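Local coordinates for uncharacterized protein (PDB 4WVC) that probably hydrolyses mannosylglycerate and glucosylglycerate to glycerate and mannose or glucose, as a glycoside hydrolase of family 63, at residues N166-D171 against Y349-V354; K172-V177 against K201-R206; Y28-L33 against I72-Q77. All coordinates share one frame; numbering follows the deposited sequence.

Contact 1. Residues N166-D171 against Y349-V354. With DGY ((2R)-2,3-dihydroxypropanoic acid), chain E.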
# COMPACT_ATOMS: atom_id res chain seq x y z
N ASN A 166 -30.76 1.09 -10.79
CA ASN A 166 -31.59 1.88 -9.88
C ASN A 166 -31.09 1.86 -8.45
O ASN A 166 -31.87 1.95 -7.49
CB ASN A 166 -33.07 1.46 -9.97
CG ASN A 166 -33.34 0.09 -9.39
OD1 ASN A 166 -32.44 -0.74 -9.31
ND2 ASN A 166 -34.57 -0.15 -8.98
N SER A 167 -29.77 1.77 -8.29
CA SER A 167 -29.17 1.79 -6.95
C SER A 167 -29.61 3.04 -6.21
O SER A 167 -29.63 4.13 -6.79
CB SER A 167 -27.64 1.76 -7.01
OG SER A 167 -27.09 1.92 -5.72
N PRO A 168 -29.97 2.91 -4.93
CA PRO A 168 -30.39 4.13 -4.26
C PRO A 168 -29.30 5.22 -4.19
O PRO A 168 -29.64 6.37 -4.01
CB PRO A 168 -30.78 3.64 -2.86
CG PRO A 168 -31.13 2.19 -3.06
CD PRO A 168 -30.17 1.71 -4.10
N ALA A 169 -28.01 4.87 -4.37
CA ALA A 169 -26.95 5.89 -4.44
C ALA A 169 -27.19 6.93 -5.55
O ALA A 169 -26.84 8.09 -5.40
CB ALA A 169 -25.59 5.24 -4.60
N TRP A 170 -27.81 6.50 -6.67
CA TRP A 170 -28.08 7.39 -7.79
C TRP A 170 -29.32 8.27 -7.65
O TRP A 170 -29.48 9.21 -8.45
CB TRP A 170 -28.19 6.62 -9.11
CG TRP A 170 -27.21 5.47 -9.31
CD1 TRP A 170 -27.46 4.31 -9.96
CD2 TRP A 170 -25.84 5.36 -8.83
NE1 TRP A 170 -26.36 3.50 -9.95
CE2 TRP A 170 -25.35 4.12 -9.27
CE3 TRP A 170 -24.99 6.20 -8.09
CZ2 TRP A 170 -24.06 3.68 -8.98
CZ3 TRP A 170 -23.70 5.76 -7.80
CH2 TRP A 170 -23.25 4.52 -8.25
N ASP A 171 -30.18 8.03 -6.66
CA ASP A 171 -31.45 8.80 -6.57
C ASP A 171 -31.23 10.32 -6.60
O ASP A 171 -31.84 11.01 -7.43
CB ASP A 171 -32.22 8.50 -5.28
CG ASP A 171 -32.82 7.13 -5.25
OD1 ASP A 171 -32.81 6.39 -6.26
OD2 ASP A 171 -33.31 6.80 -4.16
N TYR A 349 -34.77 -4.83 -7.90
CA TYR A 349 -33.58 -4.69 -8.76
C TYR A 349 -32.25 -4.52 -7.98
O TYR A 349 -31.70 -5.49 -7.47
CB TYR A 349 -33.83 -3.57 -9.79
CG TYR A 349 -33.17 -3.70 -11.15
CD1 TYR A 349 -32.78 -4.94 -11.65
CD2 TYR A 349 -33.03 -2.59 -11.99
CE1 TYR A 349 -32.22 -5.07 -12.90
CE2 TYR A 349 -32.48 -2.72 -13.26
CZ TYR A 349 -32.09 -3.97 -13.71
OH TYR A 349 -31.51 -4.18 -14.97
N TRP A 350 -31.72 -3.29 -7.90
CA TRP A 350 -30.46 -3.03 -7.19
C TRP A 350 -30.71 -2.24 -5.89
O TRP A 350 -29.81 -1.64 -5.32
CB TRP A 350 -29.48 -2.29 -8.10
CG TRP A 350 -28.95 -3.13 -9.20
CD1 TRP A 350 -29.39 -3.18 -10.47
CD2 TRP A 350 -27.84 -4.00 -9.13
NE1 TRP A 350 -28.65 -4.06 -11.21
CE2 TRP A 350 -27.69 -4.59 -10.41
CE3 TRP A 350 -26.95 -4.37 -8.10
CZ2 TRP A 350 -26.70 -5.52 -10.69
CZ3 TRP A 350 -25.96 -5.30 -8.39
CH2 TRP A 350 -25.85 -5.87 -9.68
N ARG A 351 -31.95 -2.26 -5.41
CA ARG A 351 -32.30 -1.58 -4.17
C ARG A 351 -32.52 -2.57 -3.01
O ARG A 351 -33.24 -2.25 -2.04
CB ARG A 351 -33.53 -0.68 -4.39
CG ARG A 351 -33.39 0.27 -5.56
CD ARG A 351 -34.68 1.05 -5.88
NE ARG A 351 -34.91 2.14 -4.94
CZ ARG A 351 -34.37 3.36 -5.03
NH1 ARG A 351 -33.53 3.67 -6.00
NH2 ARG A 351 -34.64 4.25 -4.11
N GLY A 352 -31.91 -3.75 -3.08
CA GLY A 352 -32.05 -4.73 -2.01
C GLY A 352 -31.76 -6.17 -2.37
O GLY A 352 -31.16 -6.88 -1.58
N PRO A 353 -32.23 -6.63 -3.54
CA PRO A 353 -32.01 -8.02 -3.90
C PRO A 353 -30.56 -8.47 -3.90
O PRO A 353 -29.66 -7.66 -4.03
CB PRO A 353 -32.58 -8.09 -5.33
CG PRO A 353 -33.70 -7.14 -5.30
CD PRO A 353 -33.21 -6.00 -4.44
N VAL A 354 -30.37 -9.77 -3.76
CA VAL A 354 -29.09 -10.41 -3.80
C VAL A 354 -28.75 -10.74 -5.26
O VAL A 354 -29.60 -11.24 -6.00
CB VAL A 354 -29.12 -11.73 -3.01
CG1 VAL A 354 -27.84 -12.52 -3.21
CG2 VAL A 354 -29.38 -11.47 -1.55
C1 DGY E . -31.69 -2.68 -18.64
O1 DGY E . -32.32 -2.88 -17.55
O2 DGY E . -32.22 -2.29 -19.70
C2 DGY E . -30.22 -2.92 -18.68
O3 DGY E . -29.72 -3.04 -17.34
C3 DGY E . -29.53 -1.76 -19.41
O4 DGY E . -28.11 -1.81 -19.20
O HOH W 1 -27.38 -0.73 -5.34
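Arg351 NH1 carries two bonds into segment 166-171, one to the backbone carbonyl of Asn166 and one to the carboxylate of Asp171. The bond from Arg351 NH1 to Asn166 O is 2.8 Å long but bent (146° at the hydrogen), with the donor standing well out of the carbonyl plane. The one from Arg351 NH1 to Asp171 OD1 is also 2.8 Å and straighter. Arg351 NH2 meets Asp171 OD2 at 2.9 Å, so the guanidinium grips the carboxylate end-on, the two groups nearly coplanar and each oxygen using its syn lone pair. A bend at chi3 (77°) brings the guanidinium up to the Asp171 carboxylate, while Pro168 CG lies over the centre of one guanidinium face. Glu345 forms a salt bridge with NE, so two acidic groups share the one positive charge and probably fix its orientation.

Asn166 supplies a second link through its side chain. Its CG stands between the backbone N and the carbonyl carbon (chi1 70°), which carries Asn166 OD1 across to accept the N-H of Trp350 N at 3.0 Å, in the carbonyl plane and on a lone pair. Asn166 OD1 also approaches Tyr349 CB to 3.2 Å. A water bridges Ser167 OG and Trp350 O.

Tyr349 OH lies 3.0 Å from O1 of the bound glycerate and is hydrogen-bonded to Asp165, the probable proton donor directly before Asn166. The loop bearing the likely catalytic acid is thus tied to the Tyr349-Trp350 loop, an arrangement belonging to the glycerate end of the substrate site in this (alpha/alpha)6-barrel hydrolase.

Contact 2. Residues K172-V177 against K201-R206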
# COMPACT_ATOMS: atom_id res chain seq x y z
N LYS A 172 -30.41 10.84 -5.69
CA LYS A 172 -30.22 12.30 -5.63
C LYS A 172 -29.49 12.82 -6.88
O LYS A 172 -29.90 13.82 -7.45
CB LYS A 172 -29.54 12.76 -4.35
CG LYS A 172 -29.66 14.26 -4.09
CD LYS A 172 -29.03 14.74 -2.77
CE LYS A 172 -27.48 14.67 -2.79
NZ LYS A 172 -26.82 15.96 -3.13
N PRO A 173 -28.40 12.15 -7.30
CA PRO A 173 -27.85 12.54 -8.61
C PRO A 173 -28.91 12.59 -9.75
O PRO A 173 -28.92 13.54 -10.54
CB PRO A 173 -26.80 11.45 -8.88
CG PRO A 173 -26.34 11.03 -7.52
CD PRO A 173 -27.50 11.25 -6.56
N LEU A 174 -29.78 11.58 -9.83
CA LEU A 174 -30.80 11.51 -10.87
C LEU A 174 -31.86 12.60 -10.74
O LEU A 174 -32.36 13.10 -11.75
CB LEU A 174 -31.48 10.16 -10.90
CG LEU A 174 -30.69 9.07 -11.62
CD1 LEU A 174 -31.53 7.80 -11.68
CD2 LEU A 174 -30.32 9.52 -13.01
N SER A 175 -32.18 12.98 -9.51
CA SER A 175 -33.13 14.06 -9.25
C SER A 175 -32.85 15.32 -10.06
O SER A 175 -33.77 16.06 -10.37
CB SER A 175 -33.21 14.39 -7.76
OG SER A 175 -31.98 14.87 -7.27
N ARG A 176 -31.58 15.55 -10.42
CA ARG A 176 -31.22 16.74 -11.20
C ARG A 176 -31.38 16.59 -12.71
O ARG A 176 -31.25 17.57 -13.43
CB ARG A 176 -29.79 17.18 -10.87
CG ARG A 176 -29.65 17.50 -9.37
CD ARG A 176 -28.50 18.44 -9.04
NE ARG A 176 -27.36 17.62 -8.70
CZ ARG A 176 -27.09 17.11 -7.49
NH1 ARG A 176 -27.86 17.37 -6.43
NH2 ARG A 176 -26.03 16.34 -7.35
N VAL A 177 -31.66 15.39 -13.20
CA VAL A 177 -31.79 15.20 -14.64
C VAL A 177 -33.13 15.75 -15.10
O VAL A 177 -34.17 15.32 -14.59
CB VAL A 177 -31.70 13.72 -15.03
CG1 VAL A 177 -31.97 13.53 -16.53
CG2 VAL A 177 -30.35 13.16 -14.64
N LYS A 201 -41.03 4.53 -13.29
CA LYS A 201 -41.05 5.32 -14.51
C LYS A 201 -40.21 6.59 -14.35
O LYS A 201 -39.51 6.97 -15.28
CB LYS A 201 -42.50 5.69 -14.87
CG LYS A 201 -42.74 6.43 -16.19
CD LYS A 201 -44.21 6.82 -16.43
CE LYS A 201 -44.73 7.82 -15.40
NZ LYS A 201 -44.01 9.12 -15.42
N GLU A 202 -40.27 7.21 -13.17
CA GLU A 202 -39.46 8.38 -12.87
C GLU A 202 -38.00 8.09 -13.17
O GLU A 202 -37.27 8.95 -13.64
CB GLU A 202 -39.57 8.79 -11.40
CG GLU A 202 -40.75 9.69 -11.08
CD GLU A 202 -40.65 10.38 -9.71
OE1 GLU A 202 -39.54 10.89 -9.38
OE2 GLU A 202 -41.67 10.44 -8.99
N ASP A 203 -37.58 6.87 -12.87
CA ASP A 203 -36.24 6.43 -13.19
C ASP A 203 -36.04 6.38 -14.69
O ASP A 203 -35.11 7.02 -15.20
CB ASP A 203 -35.94 5.06 -12.56
CG ASP A 203 -36.03 5.08 -11.05
OD1 ASP A 203 -35.42 5.97 -10.42
OD2 ASP A 203 -36.71 4.21 -10.49
N TYR A 204 -36.90 5.65 -15.41
CA TYR A 204 -36.73 5.51 -16.87
C TYR A 204 -36.82 6.83 -17.67
O TYR A 204 -36.09 7.02 -18.66
CB TYR A 204 -37.70 4.47 -17.45
CG TYR A 204 -37.09 3.11 -17.63
CD1 TYR A 204 -36.78 2.31 -16.54
CD2 TYR A 204 -36.80 2.62 -18.89
CE1 TYR A 204 -36.21 1.06 -16.71
CE2 TYR A 204 -36.23 1.38 -19.07
CZ TYR A 204 -35.93 0.60 -17.98
OH TYR A 204 -35.37 -0.64 -18.17
N ASP A 205 -37.69 7.74 -17.24
CA ASP A 205 -37.73 9.08 -17.84
C ASP A 205 -36.35 9.72 -17.80
O ASP A 205 -35.92 10.35 -18.76
CB ASP A 205 -38.72 9.99 -17.09
CG ASP A 205 -40.18 9.66 -17.37
OD1 ASP A 205 -40.48 8.91 -18.33
OD2 ASP A 205 -41.03 10.15 -16.61
N ARG A 206 -35.70 9.59 -16.65
CA ARG A 206 -34.40 10.19 -16.43
C ARG A 206 -33.32 9.42 -17.18
O ARG A 206 -32.35 10.03 -17.61
CB ARG A 206 -34.01 10.20 -14.96
CG ARG A 206 -34.29 11.50 -14.21
CD ARG A 206 -35.66 11.53 -13.58
NE ARG A 206 -35.68 12.19 -12.29
CZ ARG A 206 -36.80 12.60 -11.67
NH1 ARG A 206 -38.01 12.44 -12.22
NH2 ARG A 206 -36.71 13.19 -10.47
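Apolar contact between Val177 and the aliphatic part of Arg206 brings segment 172-177 against the beginning of helix 201-216. Val177 CB meets Arg206 CG at 3.5 Å, the two side chains running past each other in opposite directions. A chi1 of 175° sends Val177 CG1 to the partner backbone, where it comes within 3.7 Å of Arg206 O. Leu174 adds a looser touch, Leu174 CD2 lying 4.2 Å from Arg206 CB. Leu174 and Val177 also pack on later turns of the same helix, at Tyr207, Ser209 and Leu210.

This is helix packing inside the catalytic domain: a short helix, which follows the loop of the probable acid Asp165, packs with the residues after it against a longer helix whose Tyr204 touches the bound glycerate.

Polar contacts are fewer and weaker. Arg206 is bent at chi2 (90°) and again at chi3, and Arg206 NE points at Leu174 O in a weak bond of 3.5 Å. Leu174 O already accepts the backbone N-H of Val177 N at 2.8 Å, so the arginine is its second donor. The guanidinium edge faces Ser175, Arg206 NH2 lying 3.9 Å from Ser175 CA. An alanine in place of Arg206 is likely to uncover Val177 CB and cost Leu174 O its second donor.

Purely electrostatic is the pairing of Arg206 NH1 with Glu202 OE1 at 3.6 Å, one turn earlier, because the oxygen sits well outside the guanidinium plane. Asp203, whose OD1 lies at the margin of Leu174, instead accepts the backbone N-H of Arg200 through OD2.

Contact 3. Residues Y28-L33 against I72-Q77. With DGY ((2R)-2,3-dihydroxypropanoic acid), chain E.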
# COMPACT_ATOMS: atom_id res chain seq x y z
N TYR A 28 -33.42 -9.39 -22.36
CA TYR A 28 -32.12 -8.84 -22.74
C TYR A 28 -31.63 -9.54 -24.01
O TYR A 28 -30.73 -10.39 -23.95
CB TYR A 28 -31.11 -9.07 -21.62
CG TYR A 28 -31.44 -8.39 -20.30
CD1 TYR A 28 -31.67 -7.02 -20.22
CD2 TYR A 28 -31.46 -9.13 -19.12
CE1 TYR A 28 -31.96 -6.41 -19.01
CE2 TYR A 28 -31.74 -8.52 -17.90
CZ TYR A 28 -31.99 -7.17 -17.85
OH TYR A 28 -32.23 -6.60 -16.63
N PRO A 29 -32.23 -9.21 -25.16
CA PRO A 29 -31.98 -9.94 -26.41
C PRO A 29 -30.74 -9.49 -27.20
O PRO A 29 -30.76 -9.55 -28.43
CB PRO A 29 -33.25 -9.61 -27.22
CG PRO A 29 -33.58 -8.21 -26.82
CD PRO A 29 -33.14 -8.07 -25.37
N TYR A 30 -29.69 -9.04 -26.51
CA TYR A 30 -28.52 -8.44 -27.15
C TYR A 30 -27.26 -8.83 -26.37
O TYR A 30 -27.36 -9.49 -25.34
CB TYR A 30 -28.65 -6.91 -27.18
CG TYR A 30 -29.87 -6.32 -27.91
CD1 TYR A 30 -30.07 -6.54 -29.27
CD2 TYR A 30 -30.78 -5.50 -27.24
CE1 TYR A 30 -31.17 -5.99 -29.93
CE2 TYR A 30 -31.87 -4.94 -27.89
CZ TYR A 30 -32.07 -5.19 -29.24
OH TYR A 30 -33.16 -4.63 -29.89
N GLN A 31 -26.09 -8.43 -26.82
CA GLN A 31 -24.88 -8.66 -26.01
C GLN A 31 -24.63 -7.51 -25.04
O GLN A 31 -24.55 -6.37 -25.45
CB GLN A 31 -23.64 -8.81 -26.90
CG GLN A 31 -22.43 -9.27 -26.11
CD GLN A 31 -21.27 -9.60 -27.00
OE1 GLN A 31 -21.18 -9.11 -28.12
NE2 GLN A 31 -20.37 -10.46 -26.53
N TRP A 32 -24.52 -7.83 -23.75
CA TRP A 32 -24.12 -6.87 -22.72
C TRP A 32 -22.64 -7.04 -22.34
O TRP A 32 -22.09 -8.16 -22.37
CB TRP A 32 -25.02 -6.97 -21.48
CG TRP A 32 -26.15 -6.00 -21.44
CD1 TRP A 32 -26.23 -4.87 -20.68
CD2 TRP A 32 -27.38 -6.09 -22.15
NE1 TRP A 32 -27.43 -4.24 -20.89
CE2 TRP A 32 -28.15 -4.97 -21.79
CE3 TRP A 32 -27.90 -7.01 -23.08
CZ2 TRP A 32 -29.42 -4.74 -22.32
CZ3 TRP A 32 -29.16 -6.78 -23.60
CH2 TRP A 32 -29.90 -5.66 -23.22
N LEU A 33 -22.01 -5.92 -21.99
CA LEU A 33 -20.58 -5.88 -21.71
C LEU A 33 -20.17 -6.70 -20.48
O LEU A 33 -19.44 -7.70 -20.63
CB LEU A 33 -20.11 -4.41 -21.55
CG LEU A 33 -18.61 -4.13 -21.40
CD1 LEU A 33 -18.34 -2.68 -21.79
CD2 LEU A 33 -18.10 -4.38 -19.99
N ILE A 72 -24.03 -2.31 -24.62
CA ILE A 72 -24.83 -3.24 -25.41
C ILE A 72 -24.34 -3.22 -26.85
O ILE A 72 -24.18 -2.15 -27.45
CB ILE A 72 -26.34 -2.85 -25.46
CG1 ILE A 72 -26.94 -2.77 -24.06
CG2 ILE A 72 -27.11 -3.84 -26.30
CD1 ILE A 72 -28.25 -2.00 -23.98
N VAL A 73 -24.12 -4.41 -27.39
CA VAL A 73 -23.94 -4.60 -28.83
C VAL A 73 -25.26 -5.12 -29.37
O VAL A 73 -25.67 -6.24 -29.06
CB VAL A 73 -22.82 -5.58 -29.17
CG1 VAL A 73 -22.66 -5.69 -30.68
CG2 VAL A 73 -21.51 -5.12 -28.54
N PHE A 74 -25.93 -4.29 -30.17
CA PHE A 74 -27.25 -4.62 -30.70
C PHE A 74 -27.17 -5.54 -31.92
O PHE A 74 -27.48 -5.13 -33.03
CB PHE A 74 -27.98 -3.33 -31.09
CG PHE A 74 -28.25 -2.40 -29.93
CD1 PHE A 74 -29.08 -2.79 -28.89
CD2 PHE A 74 -27.72 -1.11 -29.92
CE1 PHE A 74 -29.36 -1.91 -27.84
CE2 PHE A 74 -28.01 -0.23 -28.88
CZ PHE A 74 -28.82 -0.64 -27.84
N HIS A 75 -26.76 -6.80 -31.72
CA HIS A 75 -26.51 -7.71 -32.84
C HIS A 75 -27.70 -7.94 -33.79
O HIS A 75 -27.55 -7.83 -35.00
CB HIS A 75 -26.00 -9.06 -32.32
CG HIS A 75 -24.55 -9.07 -31.96
ND1 HIS A 75 -24.10 -8.90 -30.67
CD2 HIS A 75 -23.44 -9.27 -32.72
CE1 HIS A 75 -22.78 -8.97 -30.65
NE2 HIS A 75 -22.36 -9.19 -31.89
N GLU A 76 -28.86 -8.30 -33.25
CA GLU A 76 -30.01 -8.68 -34.06
C GLU A 76 -31.20 -7.82 -33.72
O GLU A 76 -31.47 -7.56 -32.55
CB GLU A 76 -30.38 -10.15 -33.81
CG GLU A 76 -29.36 -11.17 -34.32
CD GLU A 76 -29.25 -12.44 -33.46
OE1 GLU A 76 -29.58 -12.42 -32.24
OE2 GLU A 76 -28.80 -13.48 -34.00
N GLN A 77 -31.94 -7.41 -34.74
CA GLN A 77 -33.21 -6.70 -34.55
C GLN A 77 -34.05 -7.39 -33.49
O GLN A 77 -34.07 -8.61 -33.40
CB GLN A 77 -34.02 -6.71 -35.87
CG GLN A 77 -33.49 -5.85 -37.01
CD GLN A 77 -33.52 -4.35 -36.75
OE1 GLN A 77 -32.87 -3.58 -37.47
NE2 GLN A 77 -34.30 -3.91 -35.75
C1 DGY E . -31.69 -2.68 -18.64
O1 DGY E . -32.32 -2.88 -17.55
O2 DGY E . -32.22 -2.29 -19.70
C2 DGY E . -30.22 -2.92 -18.68
O3 DGY E . -29.72 -3.04 -17.34
C3 DGY E . -29.53 -1.76 -19.41
O4 DGY E . -28.11 -1.81 -19.20
O HOH W 2 -29.13 -9.39 -30.70
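Tyr30 and Phe74 meet as a T-shaped pair, the edge of Phe74 directed at the face of Tyr30 with centroids 4.9 Å apart and planes at 87°. With CG anti to the carbonyl carbon (chi1 -63°), the Phe74 ring sets CD1 over the centre of the tyrosine ring, and Pro29 CG lies against the rim of that ring's other face. Tyr30 CB also touches Ile72 CG2 at 3.5 Å.

Ile72 covers Trp32 from one face: Ile72 CG1 makes a CH-pi contact 3.6 Å from the centroid of the Trp32 five-membered ring, and CD1 reaches out over CZ2. Tyr28 CD1 lies against the opposite face, so the indole is sandwiched while its edge presents Trp32 NE1 to the glycerate O4, in a straight bond of 3.0 Å.

Gln31 and Val73 lie on the face of the two-stranded sheet away from Trp32 and Ile72. The extended glutamine side chain brings Gln31 OE1 to the edge of the His75 ring, 3.0 Å from His75 CE1. This buried oxygen has no hydrogen-bonding partner in the model, whereas NE2 bonds Ser36.

Beneath the side chains, Gln31 and Val73 form the hydrogen-bonded pair of this antiparallel sheet, Val73 N to Gln31 O being 2.8 Å. An inverse gamma turn centred on Phe74 follows. Gln31, Val73 and His75 pack against helix 48-62, and Tyr30 and Phe74 against helix 85-88.

How the contacts relate
Contact 3 comes first along the chain and closes before the loop spanned by contact 1 opens; contact 2 is nested inside that loop. Segment 172-177 continues directly from 166-171, and the centres of contacts 1 and 2 are about 13 Å apart. The centre of contact 3 lies about 23 Å from that of contact 1 and about 24 Å from that of contact 2, yet contacts 1 and 3 meet at the bound glycerate, where Tyr349 OH and Tyr28 OH are 3.0 Å apart in a probable hydrogen bond. Loops, a two-stranded sheet and helix 201-216, all within one catalytic domain, thus converge on the substrate pocket from distant parts of the sequence.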